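Local coordinates for protein peptidase, zinc-dependent (Methanocorpusculum labreanum, PDB 3LMC) that binds a zinc ion and a separate iron(III) ion, and probably cleaves peptide bonds as a zinc metallopeptidase of family M54, at residues A[39-44]-A[93-98]; A[54-59]-A[117-122]; A[71-76]-A[87-92]. All blocks are in the same frame, centred on the assembly; numbering follows the deposited sequence.

Interaction 1 (A[39-44]-A[93-98])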
# COMPACT_ATOMS: atom_id res chain seq x y z
N PHE A 39 9.31 -7.72 -5.79
CA PHE A 39 9.33 -6.57 -6.70
C PHE A 39 10.62 -5.80 -6.48
O PHE A 39 10.70 -4.97 -5.58
CB PHE A 39 8.11 -5.67 -6.48
CG PHE A 39 7.90 -4.65 -7.58
CD1 PHE A 39 8.38 -3.36 -7.46
CD2 PHE A 39 7.22 -4.99 -8.73
CE1 PHE A 39 8.19 -2.42 -8.48
CE2 PHE A 39 7.03 -4.07 -9.75
CZ PHE A 39 7.52 -2.79 -9.62
N PRO A 40 11.65 -6.08 -7.29
CA PRO A 40 12.93 -5.43 -7.03
C PRO A 40 12.73 -3.93 -7.11
O PRO A 40 12.12 -3.43 -8.05
CB PRO A 40 13.82 -5.94 -8.16
CG PRO A 40 13.19 -7.26 -8.56
CD PRO A 40 11.72 -7.00 -8.44
N LEU A 41 13.23 -3.22 -6.10
CA LEU A 41 13.00 -1.79 -5.98
C LEU A 41 13.92 -0.97 -6.90
O LEU A 41 14.88 -1.47 -7.46
CB LEU A 41 13.12 -1.39 -4.50
CG LEU A 41 12.06 -2.06 -3.62
CD1 LEU A 41 12.25 -1.75 -2.13
CD2 LEU A 41 10.67 -1.63 -4.09
N GLU A 42 13.61 0.31 -7.05
CA GLU A 42 14.43 1.18 -7.87
C GLU A 42 14.69 2.45 -7.07
O GLU A 42 14.06 2.69 -6.05
CB GLU A 42 13.70 1.50 -9.17
CG GLU A 42 14.62 1.91 -10.30
CD GLU A 42 13.86 2.38 -11.51
OE1 GLU A 42 12.80 1.80 -11.80
OE2 GLU A 42 14.32 3.34 -12.17
N GLY A 43 15.64 3.26 -7.53
CA GLY A 43 15.86 4.55 -6.92
C GLY A 43 16.48 4.45 -5.54
O GLY A 43 16.14 5.21 -4.64
N PHE A 44 17.40 3.51 -5.38
CA PHE A 44 18.09 3.37 -4.10
C PHE A 44 19.03 4.56 -3.90
O PHE A 44 19.63 5.06 -4.86
CB PHE A 44 18.87 2.05 -4.07
CG PHE A 44 19.72 1.88 -2.85
CD1 PHE A 44 19.16 1.45 -1.65
CD2 PHE A 44 21.08 2.12 -2.90
CE1 PHE A 44 19.94 1.28 -0.53
CE2 PHE A 44 21.87 1.95 -1.77
CZ PHE A 44 21.30 1.52 -0.59
N LEU A 93 1.58 -2.16 -3.38
CA LEU A 93 2.80 -2.95 -3.22
C LEU A 93 3.20 -2.96 -1.73
O LEU A 93 3.29 -1.91 -1.09
CB LEU A 93 3.92 -2.35 -4.06
CG LEU A 93 5.13 -3.14 -4.56
CD1 LEU A 93 6.42 -2.32 -4.45
CD2 LEU A 93 5.28 -4.48 -3.89
N VAL A 94 3.44 -4.15 -1.19
CA VAL A 94 3.95 -4.30 0.18
C VAL A 94 5.40 -4.73 0.04
O VAL A 94 5.67 -5.83 -0.43
CB VAL A 94 3.17 -5.36 0.96
CG1 VAL A 94 3.81 -5.61 2.33
CG2 VAL A 94 1.72 -4.92 1.12
N THR A 95 6.33 -3.85 0.41
CA THR A 95 7.74 -4.05 0.11
C THR A 95 8.60 -4.04 1.38
O THR A 95 8.29 -3.33 2.34
CB THR A 95 8.26 -2.93 -0.81
OG1 THR A 95 9.68 -3.07 -1.00
CG2 THR A 95 8.00 -1.57 -0.17
N PRO A 96 9.70 -4.81 1.39
CA PRO A 96 10.53 -4.78 2.61
C PRO A 96 11.45 -3.56 2.70
O PRO A 96 12.05 -3.33 3.75
CB PRO A 96 11.39 -6.04 2.48
CG PRO A 96 11.52 -6.20 0.96
CD PRO A 96 10.15 -5.84 0.44
N GLY A 97 11.57 -2.79 1.61
CA GLY A 97 12.56 -1.71 1.57
C GLY A 97 12.16 -0.52 2.42
O GLY A 97 10.98 -0.22 2.53
N ASP A 98 13.13 0.16 3.03
CA ASP A 98 12.86 1.41 3.73
C ASP A 98 12.64 2.53 2.71
O ASP A 98 13.43 2.70 1.77
CB ASP A 98 14.00 1.78 4.68
CG ASP A 98 13.65 2.95 5.60
OD1 ASP A 98 12.50 3.01 6.10
OD2 ASP A 98 14.54 3.79 5.85
O HOH W 1 9.28 -4.59 -3.20
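At the C-terminal end of strand 90-94, Leu93, Thr95 and Gly97 receive Phe39 and Leu41 from the loop between strands 31-34 and 44-45. Thr95 opens an ST turn here: its OG1 accepts from Gly97 N at 3.2 Å, nearly straight at 174°. The same OG1, swung anti to Thr95 N (chi1 175°), also donates to a bridging water at 2.7 Å from Thr95 OG1, and that water in turn donates to Phe39 O. Leu41 comes in over the turn, its CD1 pressed to 3.1 Å from Thr95 OG1 and lying 3.7 Å from the bare CA of Gly97. Two residues before Thr95, Leu93 CD1 meets the Phe39 ring obliquely, 3.7 Å from Phe39 CD1, the two side chains crossing at about a right angle. A valine in place of Thr95 would probably leave Gly97 N without its acceptor and the bridging water without its donor. Leu93 is hydrogen-bonded through its backbone to Ala118 and Val120 of strand 117-120, while Asp8, just past strand 3-7, holds Phe39 N. Helix 53-66 covers the contact, with Lys59 against Phe39, Val56 against Leu41 and Leu60 against Leu93.

Interaction 2 (A[54-59]-A[117-122])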
# COMPACT_ATOMS: atom_id res chain seq x y z
N VAL A 54 8.86 7.34 -5.05
CA VAL A 54 8.26 7.89 -6.27
C VAL A 54 8.69 7.07 -7.48
O VAL A 54 7.88 6.69 -8.30
CB VAL A 54 8.62 9.37 -6.49
CG1 VAL A 54 8.04 9.86 -7.81
CG2 VAL A 54 8.11 10.24 -5.32
N LYS A 55 9.98 6.75 -7.55
CA LYS A 55 10.50 5.89 -8.61
C LYS A 55 9.91 4.50 -8.60
O LYS A 55 9.60 3.94 -9.66
CB LYS A 55 12.02 5.82 -8.56
CG LYS A 55 12.67 7.06 -9.16
CD LYS A 55 14.18 6.94 -9.18
CE LYS A 55 14.78 8.21 -9.77
NZ LYS A 55 16.25 8.13 -9.79
N VAL A 56 9.75 3.92 -7.41
CA VAL A 56 9.15 2.59 -7.32
C VAL A 56 7.71 2.63 -7.84
O VAL A 56 7.28 1.73 -8.55
CB VAL A 56 9.19 2.04 -5.87
CG1 VAL A 56 8.57 0.64 -5.81
CG2 VAL A 56 10.64 2.01 -5.31
N LEU A 57 6.98 3.70 -7.53
CA LEU A 57 5.59 3.77 -7.95
C LEU A 57 5.45 3.86 -9.48
O LEU A 57 4.57 3.23 -10.07
CB LEU A 57 4.88 4.93 -7.24
CG LEU A 57 4.67 4.77 -5.72
CD1 LEU A 57 4.12 6.05 -5.12
CD2 LEU A 57 3.74 3.60 -5.40
N LEU A 58 6.34 4.62 -10.11
CA LEU A 58 6.37 4.74 -11.57
C LEU A 58 6.70 3.38 -12.19
O LEU A 58 6.09 2.96 -13.19
CB LEU A 58 7.42 5.77 -12.02
CG LEU A 58 7.19 7.20 -11.52
CD1 LEU A 58 8.27 8.16 -12.01
CD2 LEU A 58 5.82 7.69 -11.98
N LYS A 59 7.67 2.70 -11.61
CA LYS A 59 8.04 1.35 -12.03
C LYS A 59 6.86 0.38 -11.87
O LYS A 59 6.69 -0.54 -12.69
CB LYS A 59 9.24 0.86 -11.22
CG LYS A 59 9.82 -0.42 -11.72
CD LYS A 59 10.93 -0.91 -10.78
CE LYS A 59 11.63 -2.15 -11.35
NZ LYS A 59 12.78 -2.55 -10.50
N VAL A 117 -1.44 3.61 -8.27
CA VAL A 117 -0.47 2.73 -7.60
C VAL A 117 -0.09 3.29 -6.24
O VAL A 117 0.04 4.50 -6.08
CB VAL A 117 0.83 2.55 -8.40
CG1 VAL A 117 0.59 1.68 -9.66
CG2 VAL A 117 1.44 3.93 -8.77
N ALA A 118 0.09 2.40 -5.27
CA ALA A 118 0.47 2.81 -3.92
C ALA A 118 1.46 1.81 -3.35
O ALA A 118 1.66 0.72 -3.90
CB ALA A 118 -0.76 2.93 -3.03
N ILE A 119 2.09 2.17 -2.24
CA ILE A 119 3.11 1.32 -1.64
C ILE A 119 3.09 1.44 -0.12
O ILE A 119 2.84 2.53 0.41
CB ILE A 119 4.53 1.68 -2.19
CG1 ILE A 119 5.57 0.64 -1.77
CG2 ILE A 119 4.96 3.06 -1.72
CD1 ILE A 119 6.93 0.78 -2.54
N VAL A 120 3.33 0.33 0.57
CA VAL A 120 3.57 0.38 2.01
C VAL A 120 4.80 -0.46 2.35
O VAL A 120 5.04 -1.51 1.73
CB VAL A 120 2.37 -0.11 2.83
CG1 VAL A 120 1.83 -1.43 2.30
CG2 VAL A 120 2.77 -0.26 4.31
N SER A 121 5.60 0.02 3.30
CA SER A 121 6.78 -0.72 3.70
C SER A 121 6.67 -1.13 5.16
O SER A 121 6.55 -0.27 6.04
CB SER A 121 8.03 0.14 3.55
OG SER A 121 9.08 -0.44 4.31
N PRO A 122 6.71 -2.44 5.43
CA PRO A 122 6.67 -2.86 6.83
C PRO A 122 8.00 -2.64 7.55
O PRO A 122 8.09 -2.98 8.73
CB PRO A 122 6.36 -4.36 6.73
CG PRO A 122 5.72 -4.54 5.39
CD PRO A 122 6.45 -3.56 4.51
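Leu57 carries this contact, its CD2 methyl resting on the strand backbone 3.6 Å from Ala118 C and 3.8 Å from Ile119 CB. The CA-CB bond of Leu57 runs across the interface rather than into it; with CG anti to the carbonyl carbon (chi1 -68°), the branch turns in and delivers CD2 to the strand. Val117 closes in on the same residue nearer the helix backbone: its CG2 sits 3.9 Å from Leu57 CB and 3.5 Å from Leu57 O. One helix residue earlier, Val56 CG1 meets Ile119 CD1 at 3.7 Å, the two side chains crossing at about a right angle. Ile119 gets there by full extension, its second torsion at 168° carrying CD1 out from the strand. The side chains meet through carbon alone, and all five residues are buried; the axes of the helix and strand segments pass 8.1 Å apart at 132°.

In the next shell, Leu110 and Tyr112 of strand 106-112 touch Leu57, while Leu41 packs on Val56, and Leu93 and Thr95 on Ile119. Ala118 points away from helix 53-66, onto Glu150 and Leu154 of helix 136-154, its side chain about 9 Å from the zinc. Strand 117-120 thus has helix 53-66 on one face and helix 136-154 on the other. The latter bears zinc ligands His149 and His153 in an HExxH motif; with His159 as third ligand, this is consistent with the metzincin-type site of M54 peptidases.

Interaction 3 (A[71-76]-A[87-92])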
# COMPACT_ATOMS: atom_id res chain seq x y z
N PHE A 71 -2.95 -8.64 -14.31
CA PHE A 71 -3.91 -7.69 -13.74
C PHE A 71 -5.21 -7.44 -14.52
O PHE A 71 -6.18 -6.92 -13.94
CB PHE A 71 -3.23 -6.35 -13.46
CG PHE A 71 -2.03 -6.46 -12.56
CD1 PHE A 71 -2.19 -6.55 -11.18
CD2 PHE A 71 -0.74 -6.47 -13.08
CE1 PHE A 71 -1.09 -6.67 -10.35
CE2 PHE A 71 0.37 -6.57 -12.25
CZ PHE A 71 0.19 -6.67 -10.89
N LYS A 72 -5.24 -7.76 -15.80
CA LYS A 72 -6.40 -7.45 -16.64
C LYS A 72 -7.53 -8.47 -16.42
O LYS A 72 -7.31 -9.66 -16.57
CB LYS A 72 -6.00 -7.41 -18.11
CG LYS A 72 -7.15 -7.22 -19.08
CD LYS A 72 -6.68 -7.22 -20.53
CE LYS A 72 -6.68 -8.62 -21.12
NZ LYS A 72 -8.02 -9.31 -21.04
N PRO A 73 -8.73 -7.99 -16.04
CA PRO A 73 -9.88 -8.90 -15.93
C PRO A 73 -10.08 -9.63 -17.26
O PRO A 73 -9.77 -9.07 -18.30
CB PRO A 73 -11.06 -7.94 -15.70
CG PRO A 73 -10.45 -6.75 -15.07
CD PRO A 73 -9.09 -6.60 -15.72
N ALA A 74 -10.57 -10.87 -17.21
CA ALA A 74 -10.85 -11.63 -18.43
C ALA A 74 -11.79 -10.89 -19.38
O ALA A 74 -11.62 -10.94 -20.59
CB ALA A 74 -11.42 -13.00 -18.08
N ASP A 75 -12.78 -10.19 -18.83
CA ASP A 75 -13.78 -9.52 -19.65
C ASP A 75 -13.36 -8.12 -20.10
O ASP A 75 -14.19 -7.34 -20.54
CB ASP A 75 -15.13 -9.45 -18.91
CG ASP A 75 -15.10 -8.52 -17.70
OD1 ASP A 75 -14.07 -7.83 -17.48
OD2 ASP A 75 -16.10 -8.49 -16.95
N MSE A 76 -12.07 -7.81 -19.99
CA MSE A 76 -11.57 -6.49 -20.39
C MSE A 76 -10.68 -6.53 -21.64
O MSE A 76 -9.64 -7.21 -21.67
CB MSE A 76 -10.84 -5.79 -19.24
CG MSE A 76 -10.36 -4.39 -19.60
SE MSE A 76 -9.25 -3.54 -18.24
CE MSE A 76 -10.63 -3.19 -16.91
N LEU A 87 -6.69 3.35 -14.18
CA LEU A 87 -7.99 3.78 -13.65
C LEU A 87 -8.68 2.59 -12.96
O LEU A 87 -9.45 2.77 -12.02
CB LEU A 87 -8.93 4.30 -14.76
CG LEU A 87 -8.47 5.30 -15.83
CD1 LEU A 87 -9.64 5.73 -16.74
CD2 LEU A 87 -7.83 6.52 -15.18
N HIS A 88 -8.40 1.38 -13.44
CA HIS A 88 -9.23 0.23 -13.08
C HIS A 88 -8.56 -0.78 -12.16
O HIS A 88 -9.24 -1.40 -11.33
CB HIS A 88 -9.72 -0.47 -14.35
CG HIS A 88 -10.66 0.35 -15.16
ND1 HIS A 88 -12.02 0.34 -14.94
CD2 HIS A 88 -10.45 1.22 -16.17
CE1 HIS A 88 -12.60 1.18 -15.78
NE2 HIS A 88 -11.67 1.72 -16.54
N GLU A 89 -7.26 -0.97 -12.31
CA GLU A 89 -6.58 -2.01 -11.55
C GLU A 89 -5.58 -1.38 -10.58
O GLU A 89 -4.40 -1.22 -10.88
CB GLU A 89 -5.90 -3.00 -12.49
CG GLU A 89 -6.85 -3.54 -13.57
CD GLU A 89 -8.08 -4.24 -12.99
OE1 GLU A 89 -7.97 -4.91 -11.94
OE2 GLU A 89 -9.17 -4.12 -13.59
N LYS A 90 -6.09 -0.98 -9.42
CA LYS A 90 -5.28 -0.31 -8.42
C LYS A 90 -4.35 -1.33 -7.81
O LYS A 90 -4.77 -2.46 -7.55
CB LYS A 90 -6.17 0.27 -7.33
CG LYS A 90 -7.28 1.19 -7.84
CD LYS A 90 -6.76 2.27 -8.77
CE LYS A 90 -7.90 3.28 -9.14
NZ LYS A 90 -7.39 4.32 -10.08
N ILE A 91 -3.10 -0.96 -7.59
CA ILE A 91 -2.16 -1.86 -6.93
C ILE A 91 -1.57 -1.25 -5.66
O ILE A 91 -1.12 -0.11 -5.67
CB ILE A 91 -1.01 -2.23 -7.87
CG1 ILE A 91 -1.57 -3.00 -9.07
CG2 ILE A 91 0.09 -3.00 -7.12
CD1 ILE A 91 -0.57 -3.18 -10.21
N LEU A 92 -1.57 -2.03 -4.59
CA LEU A 92 -0.81 -1.70 -3.38
C LEU A 92 0.36 -2.68 -3.28
O LEU A 92 0.16 -3.89 -3.11
CB LEU A 92 -1.69 -1.81 -2.13
CG LEU A 92 -0.96 -1.69 -0.78
CD1 LEU A 92 -0.21 -0.37 -0.68
CD2 LEU A 92 -1.90 -1.87 0.44
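Ile91 lays its CD1 methyl over one face of the Phe71 ring, a CH-pi contact 3.7 Å from the ring centroid and 20° off the normal. The methyl is displaced toward the rim, nearest to Phe71 CE1 at 3.5 Å. The Glu89 chain is folded: its second torsion, -58°, bends the carboxylate back to the loop 71-76. There Glu89 OE2 rests 3.3 Å from both CG and CD of Pro73. Selenomethionine Met76 runs extended until its third torsion, -71°, turns the CE methyl in, 3.8 Å from His88 CB and 3.7 Å from Glu89 OE2. Lys72 ties the type I turn from Pro73 to Met76: Lys72 NZ donates to Met76 O at 2.7 Å, in the carbonyl plane, and to Pro73 O, which Met76 N reaches from the other face.

Glu89 OE1 is hydrogen-bonded to His4 NE2, whose ring meets Phe71 edge-to-face, and Arg64 bonds to Glu89 O. The carboxylate is buried and also faces Phe71 O, two acceptors with OE1 3.4 Å from that oxygen, a placing that would probably, by itself, disfavour its charge; the hydrogen bond with His4 probably offsets part of this.

In the fold
From the N terminus, strands 3-7 and 31-34 are laid down before the chain reaches 39-44, the first half of interaction 1, and then 54-59, the first half of interaction 2. Interaction 3 closes first, a short loop made mostly of helix 78-88. The chain runs straight on into 93-98, which closes interaction 1, and 117-122 closes interaction 2 last. Interaction 3 is thus nested in both larger loops, while 1 and 2 cross. Strand 90-94 serves interactions 1 and 3 at its two ends, centres about 22 Å apart, and pairs with strand 117-120 of interaction 2. Pro40 with Lys59 and Gly97 with Ser121, probable hydrogen bonds, join interactions 1 and 2.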